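Long-range contacts in coproheme decarboxylase (Thermus thermophilus, PDB 1VDH), which catalyses the hydrogen peroxide-dependent decarboxylation of coproheme to heme b, the last step of coproporphyrin-dependent heme biosynthesis, and works as a homopentamer: residues G115-P120 / K163-L168; D155-L160 / A224-F229. One frame throughout, in Å; residues are numbered along the deposited sequence.

Contact 1 (G115-P120 / K163-L168); sequences GSQEKP and KERASL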
ATOM      1  N   GLY A 115      10.493 -30.337   3.331  1.00 15.00           N
ATOM      2  CA  GLY A 115       9.642 -30.880   2.290  1.00 15.76           C
ATOM      3  C   GLY A 115      10.282 -31.826   1.297  1.00 17.28           C
ATOM      4  O   GLY A 115      11.500 -31.830   1.100  1.00 17.24           O
ATOM      5  N   SER A 116       9.431 -32.629   0.667  1.00 17.80           N
ATOM      6  CA  SER A 116       9.838 -33.596  -0.343  1.00 18.53           C
ATOM      7  C   SER A 116       8.699 -33.684  -1.347  1.00 17.16           C
ATOM      8  O   SER A 116       7.555 -33.908  -0.967  1.00 15.46           O
ATOM      9  CB  SER A 116      10.080 -34.965   0.289  1.00 20.86           C
ATOM     10  OG  SER A 116      10.532 -35.879  -0.692  1.00 27.12           O
ATOM     11  N   GLN A 117       9.018 -33.515  -2.626  1.00 18.43           N
ATOM     12  CA  GLN A 117       8.012 -33.537  -3.683  1.00 19.82           C
ATOM     13  C   GLN A 117       7.443 -34.911  -4.028  1.00 22.34           C
ATOM     14  O   GLN A 117       6.262 -35.021  -4.371  1.00 22.60           O
ATOM     15  CB  GLN A 117       8.558 -32.862  -4.947  1.00 17.57           C
ATOM     16  CG  GLN A 117       8.996 -31.410  -4.739  1.00 16.20           C
ATOM     17  CD  GLN A 117       7.871 -30.512  -4.246  1.00 16.94           C
ATOM     18  OE1 GLN A 117       6.704 -30.707  -4.590  1.00 15.53           O
ATOM     19  NE2 GLN A 117       8.218 -29.526  -3.429  1.00 17.89           N
ATOM     20  N   GLU A 118       8.274 -35.948  -3.942  1.00 23.69           N
ATOM     21  CA  GLU A 118       7.839 -37.306  -4.262  1.00 26.66           C
ATOM     22  C   GLU A 118       7.940 -38.297  -3.098  1.00 27.56           C
ATOM     23  O   GLU A 118       6.945 -38.575  -2.435  1.00 27.78           O
ATOM     24  CB  GLU A 118       8.599 -37.836  -5.482  1.00 26.67           C
ATOM     25  CG  GLU A 118       8.296 -37.082  -6.771  1.00 27.12           C
ATOM     26  CD  GLU A 118       9.001 -37.669  -7.980  1.00 28.60           C
ATOM     27  OE1 GLU A 118      10.250 -37.696  -7.991  1.00 28.01           O
ATOM     28  OE2 GLU A 118       8.303 -38.095  -8.927  1.00 29.01           O
ATOM     29  N   LYS A 119       9.130 -38.845  -2.866  1.00 30.54           N
ATOM     30  CA  LYS A 119       9.332 -39.810  -1.786  1.00 33.40           C
ATOM     31  C   LYS A 119       9.422 -39.144  -0.414  1.00 33.66           C
ATOM     32  O   LYS A 119      10.294 -38.310  -0.181  1.00 34.05           O
ATOM     33  CB  LYS A 119      10.588 -40.649  -2.043  1.00 36.12           C
ATOM     34  CG  LYS A 119      10.448 -41.653  -3.183  1.00 39.99           C
ATOM     35  CD  LYS A 119       9.425 -42.734  -2.846  1.00 42.51           C
ATOM     36  CE  LYS A 119       9.269 -43.742  -3.980  1.00 44.60           C
ATOM     37  NZ  LYS A 119      10.538 -44.462  -4.286  1.00 44.89           N
ATOM     38  N   PRO A 120       8.534 -39.531   0.520  1.00 33.21           N
ATOM     39  CA  PRO A 120       8.492 -38.982   1.882  1.00 32.91           C
ATOM     40  C   PRO A 120       9.843 -39.057   2.595  1.00 31.31           C
ATOM     41  O   PRO A 120      10.595 -40.017   2.423  1.00 29.98           O
ATOM     42  CB  PRO A 120       7.456 -39.870   2.571  1.00 33.60           C
ATOM     43  CG  PRO A 120       6.532 -40.229   1.456  1.00 33.75           C
ATOM     44  CD  PRO A 120       7.495 -40.561   0.346  1.00 33.76           C
ATOM     45  N   LYS A 163       6.436 -34.921 -10.146  1.00 15.58           N
ATOM     46  CA  LYS A 163       7.689 -35.270 -10.809  1.00 17.25           C
ATOM     47  C   LYS A 163       8.444 -34.035 -11.312  1.00 15.06           C
ATOM     48  O   LYS A 163       9.666 -33.962 -11.195  1.00 14.55           O
ATOM     49  CB  LYS A 163       7.427 -36.241 -11.964  1.00 18.74           C
ATOM     50  CG  LYS A 163       8.690 -36.818 -12.586  1.00 24.44           C
ATOM     51  CD  LYS A 163       8.362 -37.753 -13.743  1.00 29.31           C
ATOM     52  CE  LYS A 163       9.628 -38.355 -14.347  1.00 31.95           C
ATOM     53  NZ  LYS A 163      10.352 -39.232 -13.381  1.00 34.10           N
ATOM     54  N   GLU A 164       7.719 -33.075 -11.883  1.00 15.54           N
ATOM     55  CA  GLU A 164       8.345 -31.852 -12.383  1.00 15.33           C
ATOM     56  C   GLU A 164       8.811 -30.974 -11.224  1.00 13.58           C
ATOM     57  O   GLU A 164       9.894 -30.388 -11.276  1.00 12.77           O
ATOM     58  CB  GLU A 164       7.392 -31.079 -13.301  1.00 18.06           C
ATOM     59  CG  GLU A 164       7.936 -29.729 -13.803  1.00 22.28           C
ATOM     60  CD  GLU A 164       9.204 -29.843 -14.658  1.00 26.67           C
ATOM     61  OE1 GLU A 164       9.476 -30.929 -15.213  1.00 28.80           O
ATOM     62  OE2 GLU A 164       9.926 -28.829 -14.787  1.00 27.39           O
ATOM     63  N   ARG A 165       8.001 -30.891 -10.173  1.00 12.64           N
ATOM     64  CA  ARG A 165       8.379 -30.098  -9.006  1.00 11.78           C
ATOM     65  C   ARG A 165       9.653 -30.667  -8.381  1.00 13.30           C
ATOM     66  O   ARG A 165      10.528 -29.917  -7.944  1.00 12.83           O
ATOM     67  CB  ARG A 165       7.242 -30.055  -7.984  1.00 11.75           C
ATOM     68  CG  ARG A 165       6.135 -29.072  -8.364  1.00 12.06           C
ATOM     69  CD  ARG A 165       5.066 -28.968  -7.291  1.00 15.67           C
ATOM     70  NE  ARG A 165       3.933 -29.855  -7.549  1.00 17.92           N
ATOM     71  CZ  ARG A 165       3.604 -30.887  -6.782  1.00 18.44           C
ATOM     72  NH1 ARG A 165       4.323 -31.173  -5.705  1.00 21.94           N
ATOM     73  NH2 ARG A 165       2.547 -31.624  -7.083  1.00 17.19           N
ATOM     74  N   ALA A 166       9.769 -31.993  -8.390  1.00 12.18           N
ATOM     75  CA  ALA A 166      10.942 -32.667  -7.844  1.00 13.14           C
ATOM     76  C   ALA A 166      12.201 -32.315  -8.637  1.00 11.69           C
ATOM     77  O   ALA A 166      13.246 -32.034  -8.051  1.00 12.84           O
ATOM     78  CB  ALA A 166      10.729 -34.181  -7.833  1.00 12.77           C
ATOM     79  N   SER A 167      12.111 -32.333  -9.966  1.00 12.54           N
ATOM     80  CA  SER A 167      13.274 -32.010 -10.791  1.00 14.42           C
ATOM     81  C   SER A 167      13.674 -30.542 -10.631  1.00 13.51           C
ATOM     82  O   SER A 167      14.862 -30.212 -10.645  1.00 11.96           O
ATOM     83  CB  SER A 167      13.025 -32.347 -12.266  1.00 15.52           C
ATOM     84  OG  SER A 167      11.956 -31.589 -12.798  1.00 24.46           O
ATOM     85  N   LEU A 168      12.680 -29.676 -10.443  1.00 12.00           N
ATOM     86  CA  LEU A 168      12.924 -28.247 -10.263  1.00 11.57           C
ATOM     87  C   LEU A 168      13.623 -27.974  -8.931  1.00 12.67           C
ATOM     88  O   LEU A 168      14.534 -27.145  -8.859  1.00 12.19           O
ATOM     89  CB  LEU A 168      11.606 -27.470 -10.357  1.00 11.09           C
ATOM     90  CG  LEU A 168      11.009 -27.382 -11.768  1.00 10.18           C
ATOM     91  CD1 LEU A 168       9.594 -26.839 -11.722  1.00 12.45           C
ATOM     92  CD2 LEU A 168      11.898 -26.514 -12.642  1.00 11.33           C
TER

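Contact 2 (D155-L160 / A224-F229); sequences DNWYML and ARYGEF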
ATOM      1  N   ASP A 155       2.828 -20.131 -15.363  1.00 13.51           N
ATOM      2  CA  ASP A 155       3.745 -20.363 -14.256  1.00 11.85           C
ATOM      3  C   ASP A 155       2.919 -20.667 -13.009  1.00 11.80           C
ATOM      4  O   ASP A 155       2.742 -19.805 -12.146  1.00 10.18           O
ATOM      5  CB  ASP A 155       4.624 -19.132 -14.001  1.00 13.18           C
ATOM      6  CG  ASP A 155       5.481 -18.753 -15.198  1.00 14.42           C
ATOM      7  OD1 ASP A 155       5.879 -17.574 -15.275  1.00 14.11           O
ATOM      8  OD2 ASP A 155       5.772 -19.622 -16.048  1.00 11.93           O
ATOM      9  N   ASN A 156       2.359 -21.871 -12.951  1.00 11.96           N
ATOM     10  CA  ASN A 156       1.559 -22.272 -11.805  1.00 11.19           C
ATOM     11  C   ASN A 156       2.191 -23.490 -11.146  1.00 11.46           C
ATOM     12  O   ASN A 156       1.986 -24.629 -11.568  1.00  9.42           O
ATOM     13  CB  ASN A 156       0.108 -22.557 -12.208  1.00 11.19           C
ATOM     14  CG  ASN A 156      -0.831 -22.603 -11.007  1.00 10.24           C
ATOM     15  OD1 ASN A 156      -1.879 -21.957 -10.995  1.00 10.88           O
ATOM     16  ND2 ASN A 156      -0.445 -23.350  -9.986  1.00  4.11           N
ATOM     17  N   TRP A 157       2.957 -23.226 -10.094  1.00 10.37           N
ATOM     18  CA  TRP A 157       3.660 -24.259  -9.347  1.00 11.60           C
ATOM     19  C   TRP A 157       2.752 -25.364  -8.809  1.00 12.31           C
ATOM     20  O   TRP A 157       3.059 -26.552  -8.933  1.00 11.09           O
ATOM     21  CB  TRP A 157       4.421 -23.612  -8.186  1.00 10.86           C
ATOM     22  CG  TRP A 157       5.084 -24.588  -7.261  1.00 10.73           C
ATOM     23  CD1 TRP A 157       4.617 -25.017  -6.052  1.00  9.88           C
ATOM     24  CD2 TRP A 157       6.352 -25.224  -7.452  1.00  8.37           C
ATOM     25  NE1 TRP A 157       5.520 -25.875  -5.474  1.00  9.38           N
ATOM     26  CE2 TRP A 157       6.595 -26.018  -6.311  1.00  9.46           C
ATOM     27  CE3 TRP A 157       7.308 -25.196  -8.475  1.00 10.65           C
ATOM     28  CZ2 TRP A 157       7.761 -26.778  -6.160  1.00  9.36           C
ATOM     29  CZ3 TRP A 157       8.470 -25.952  -8.325  1.00 10.61           C
ATOM     30  CH2 TRP A 157       8.684 -26.731  -7.174  1.00 10.85           C
ATOM     31  N   TYR A 158       1.638 -24.959  -8.209  1.00 12.40           N
ATOM     32  CA  TYR A 158       0.700 -25.898  -7.613  1.00 12.27           C
ATOM     33  C   TYR A 158      -0.048 -26.819  -8.576  1.00 13.55           C
ATOM     34  O   TYR A 158      -0.615 -27.824  -8.151  1.00 13.32           O
ATOM     35  CB  TYR A 158      -0.265 -25.153  -6.688  1.00 11.71           C
ATOM     36  CG  TYR A 158       0.412 -24.624  -5.446  1.00 10.10           C
ATOM     37  CD1 TYR A 158       0.513 -25.409  -4.296  1.00  9.82           C
ATOM     38  CD2 TYR A 158       0.975 -23.345  -5.420  1.00  8.18           C
ATOM     39  CE1 TYR A 158       1.163 -24.936  -3.148  1.00 10.03           C
ATOM     40  CE2 TYR A 158       1.620 -22.863  -4.283  1.00  7.81           C
ATOM     41  CZ  TYR A 158       1.711 -23.663  -3.149  1.00 10.09           C
ATOM     42  OH  TYR A 158       2.346 -23.188  -2.016  1.00 10.72           O
ATOM     43  N   MET A 159      -0.038 -26.486  -9.866  1.00 12.38           N
ATOM     44  CA  MET A 159      -0.703 -27.316 -10.871  1.00 13.29           C
ATOM     45  C   MET A 159       0.258 -28.321 -11.510  1.00 13.90           C
ATOM     46  O   MET A 159      -0.168 -29.250 -12.194  1.00 14.19           O
ATOM     47  CB  MET A 159      -1.335 -26.446 -11.960  1.00 12.83           C
ATOM     48  CG  MET A 159      -2.633 -25.773 -11.552  1.00 12.20           C
ATOM     49  SD  MET A 159      -3.912 -26.972 -11.084  1.00 13.37           S
ATOM     50  CE  MET A 159      -4.364 -27.621 -12.709  1.00 13.69           C
ATOM     51  N   LEU A 160       1.553 -28.140 -11.271  1.00 13.01           N
ATOM     52  CA  LEU A 160       2.574 -29.023 -11.832  1.00 13.46           C
ATOM     53  C   LEU A 160       2.535 -30.427 -11.246  1.00 14.81           C
ATOM     54  O   LEU A 160       2.042 -30.633 -10.138  1.00 13.48           O
ATOM     55  CB  LEU A 160       3.971 -28.459 -11.561  1.00 12.15           C
ATOM     56  CG  LEU A 160       4.440 -27.180 -12.247  1.00 10.17           C
ATOM     57  CD1 LEU A 160       5.796 -26.801 -11.676  1.00  9.69           C
ATOM     58  CD2 LEU A 160       4.522 -27.396 -13.757  1.00 12.25           C
ATOM     59  N   ALA A 224      13.234 -18.511 -11.101  1.00  8.53           N
ATOM     60  CA  ALA A 224      12.947 -17.632 -12.230  1.00  8.85           C
ATOM     61  C   ALA A 224      11.474 -17.610 -12.637  1.00  8.38           C
ATOM     62  O   ALA A 224      10.913 -16.540 -12.894  1.00  8.00           O
ATOM     63  CB  ALA A 224      13.826 -18.002 -13.427  1.00  8.84           C
ATOM     64  N   ARG A 225      10.849 -18.784 -12.673  1.00  7.76           N
ATOM     65  CA  ARG A 225       9.445 -18.888 -13.062  1.00  8.25           C
ATOM     66  C   ARG A 225       8.428 -18.955 -11.924  1.00  8.76           C
ATOM     67  O   ARG A 225       7.305 -18.472 -12.076  1.00  9.07           O
ATOM     68  CB  ARG A 225       9.225 -20.108 -13.973  1.00  8.51           C
ATOM     69  CG  ARG A 225       9.808 -19.981 -15.376  1.00 10.66           C
ATOM     70  CD  ARG A 225       9.474 -21.203 -16.232  1.00 10.30           C
ATOM     71  NE  ARG A 225       8.032 -21.388 -16.400  1.00 13.61           N
ATOM     72  CZ  ARG A 225       7.472 -22.418 -17.033  1.00 15.38           C
ATOM     73  NH1 ARG A 225       8.227 -23.370 -17.566  1.00 14.83           N
ATOM     74  NH2 ARG A 225       6.151 -22.495 -17.138  1.00 13.79           N
ATOM     75  N   TYR A 226       8.806 -19.547 -10.792  1.00  9.45           N
ATOM     76  CA  TYR A 226       7.857 -19.715  -9.689  1.00  8.79           C
ATOM     77  C   TYR A 226       8.134 -18.970  -8.386  1.00 10.67           C
ATOM     78  O   TYR A 226       7.361 -19.074  -7.430  1.00 12.43           O
ATOM     79  CB  TYR A 226       7.665 -21.208  -9.403  1.00 10.10           C
ATOM     80  CG  TYR A 226       7.374 -22.026 -10.642  1.00 10.83           C
ATOM     81  CD1 TYR A 226       6.080 -22.123 -11.150  1.00 12.43           C
ATOM     82  CD2 TYR A 226       8.399 -22.680 -11.322  1.00 11.88           C
ATOM     83  CE1 TYR A 226       5.815 -22.848 -12.307  1.00 10.74           C
ATOM     84  CE2 TYR A 226       8.146 -23.408 -12.478  1.00 11.04           C
ATOM     85  CZ  TYR A 226       6.855 -23.487 -12.965  1.00 12.30           C
ATOM     86  OH  TYR A 226       6.607 -24.192 -14.117  1.00 11.86           O
ATOM     87  N   GLY A 227       9.222 -18.214  -8.342  1.00 10.38           N
ATOM     88  CA  GLY A 227       9.534 -17.476  -7.136  1.00 11.02           C
ATOM     89  C   GLY A 227       8.813 -16.145  -7.027  1.00 11.21           C
ATOM     90  O   GLY A 227       8.829 -15.336  -7.952  1.00 11.12           O
ATOM     91  N   GLU A 228       8.154 -15.935  -5.896  1.00 11.45           N
ATOM     92  CA  GLU A 228       7.444 -14.689  -5.619  1.00 12.38           C
ATOM     93  C   GLU A 228       8.037 -14.257  -4.279  1.00 11.79           C
ATOM     94  O   GLU A 228       7.784 -14.891  -3.252  1.00 11.08           O
ATOM     95  CB  GLU A 228       5.949 -14.968  -5.500  1.00 14.56           C
ATOM     96  CG  GLU A 228       5.074 -13.743  -5.528  1.00 20.51           C
ATOM     97  CD  GLU A 228       3.604 -14.109  -5.618  1.00 24.79           C
ATOM     98  OE1 GLU A 228       3.202 -14.701  -6.649  1.00 23.70           O
ATOM     99  OE2 GLU A 228       2.861 -13.819  -4.656  1.00 23.74           O
ATOM    100  N   PHE A 229       8.839 -13.194  -4.299  1.00 10.15           N
ATOM    101  CA  PHE A 229       9.537 -12.733  -3.096  1.00 10.84           C
ATOM    102  C   PHE A 229       9.008 -11.493  -2.383  1.00 10.11           C
ATOM    103  O   PHE A 229       8.563 -10.542  -3.018  1.00  9.45           O
ATOM    104  CB  PHE A 229      11.020 -12.536  -3.423  1.00  9.29           C
ATOM    105  CG  PHE A 229      11.646 -13.718  -4.111  1.00 10.70           C
ATOM    106  CD1 PHE A 229      12.135 -14.790  -3.375  1.00  8.70           C
ATOM    107  CD2 PHE A 229      11.705 -13.775  -5.504  1.00 10.09           C
ATOM    108  CE1 PHE A 229      12.672 -15.910  -4.014  1.00 14.02           C
ATOM    109  CE2 PHE A 229      12.237 -14.885  -6.152  1.00 10.63           C
ATOM    110  CZ  PHE A 229      12.722 -15.958  -5.406  1.00 11.82           C
TER

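Contact 1 (G115-P120 / K163-L168)
Q117 and R165 show how one amide oxygen can tie a loop to the flank of a helix. Q117 and E118, just after strand 102-116, lie against the first turns of helix 162-177, and the backbones come nearest where the CA atoms of Q117 and A166 are 5.2 Å apart. R165 NH1 donates to Q117 OE1 at 2.7 Å, a short bond with an N-H...O angle of 141°. The oxygen sits at the edge of the guanidinium, close to its plane, and is approached almost in line with its C=O bond, while the amide and guanidinium planes are nearly perpendicular. Two bends make this possible: the Q117 chain folds at chi2 (-59°), so that CG and CD lie along the R165 backbone and CB, and R165 turns at chi3 (-95°), which brings NH1 round to face the end of the C=O bond. Q117 OE1 is also hydrogen-bonded to T9 OG1, and R165 NH2 to E7 O and probably to L160 O, which probably limits the rotation of both groups.

A166 CB rests 3.8 Å from Q117 CB and 3.6 Å from E118 OE1, filling the angle between the two loop side chains. E118, extended beyond CG, lays its carboxylate along the helix, with OE2 3.4 Å from K163 CA. The ammonium of K163 stays apart, NZ being 5.0 Å from E118 OE2, so the attraction between these exposed charges is probably modest. Such a joint, where the end of a barrel strand meets a helix packed outside the sheet, belongs to the dimeric alpha-beta barrel fold of the chlorite dismutase family; this helix also carries H172, the predicted axial ligand of the coproheme iron.

Contact 2 (D155-L160 / A224-F229)
The junction where helix 221-226 passes into strand 227-237 packs against short strand 155-156 and the 3-10 turn that follows it. R225 grips D155 side-on in a salt bridge, with two of its nitrogens on a single oxygen: NE lies 2.9 Å and NH2 3.1 Å from D155 OD2. NE meets that oxygen from above the carboxylate plane, whereas NH2 comes nearly in line with the C-O bond. R225 bends at chi3 (61°), which turns the guanidinium across the aspartate, with Y226 OH centred over one face, 3.4 Å above its plane. In the dimeric alpha-beta barrel of this family the helix-to-strand junction sets the ring of Y226, the last helical residue, against the turn. R225 CB lies over one face and W157 CE3 over the other; the tryptophan edge points at the tyrosine face in a T-shaped pair, centroids 5.5 Å apart and planes at 62°. W157 also makes a cation-pi contact with K149, a predicted coproheme-binding residue. An alanine in place of R225 is likely to leave the D155 carboxylate without its main charged mate and to take a salt bridge from E221. Beyond, L160 CD1 packs 3.7 Å from Y226 OH.

How the contacts relate
Contact 2 is buried and contact 1 lies at the surface, yet helix 162-177 joins them. From the helix side of contact 1, L168 packs on W157 and L160 of contact 2, R165 CD lies against the W157 indole, and R165 NH2 probably bonds to L160 O. Chemistry follows position: the 115-120/163-168 pairing rests on one neutral-to-charged hydrogen bond and a small alanine, with an exposed glutamate and lysine beside it, whereas 155-160/224-229 combines an aromatic pair with a salt bridge. Strand 155-156 and helix 162-177 follow each other in the chain. Both contacts also reach a second subunit, contact 1 through E164 and R3 of that chain, contact 2 through G227 O and R151 of that chain.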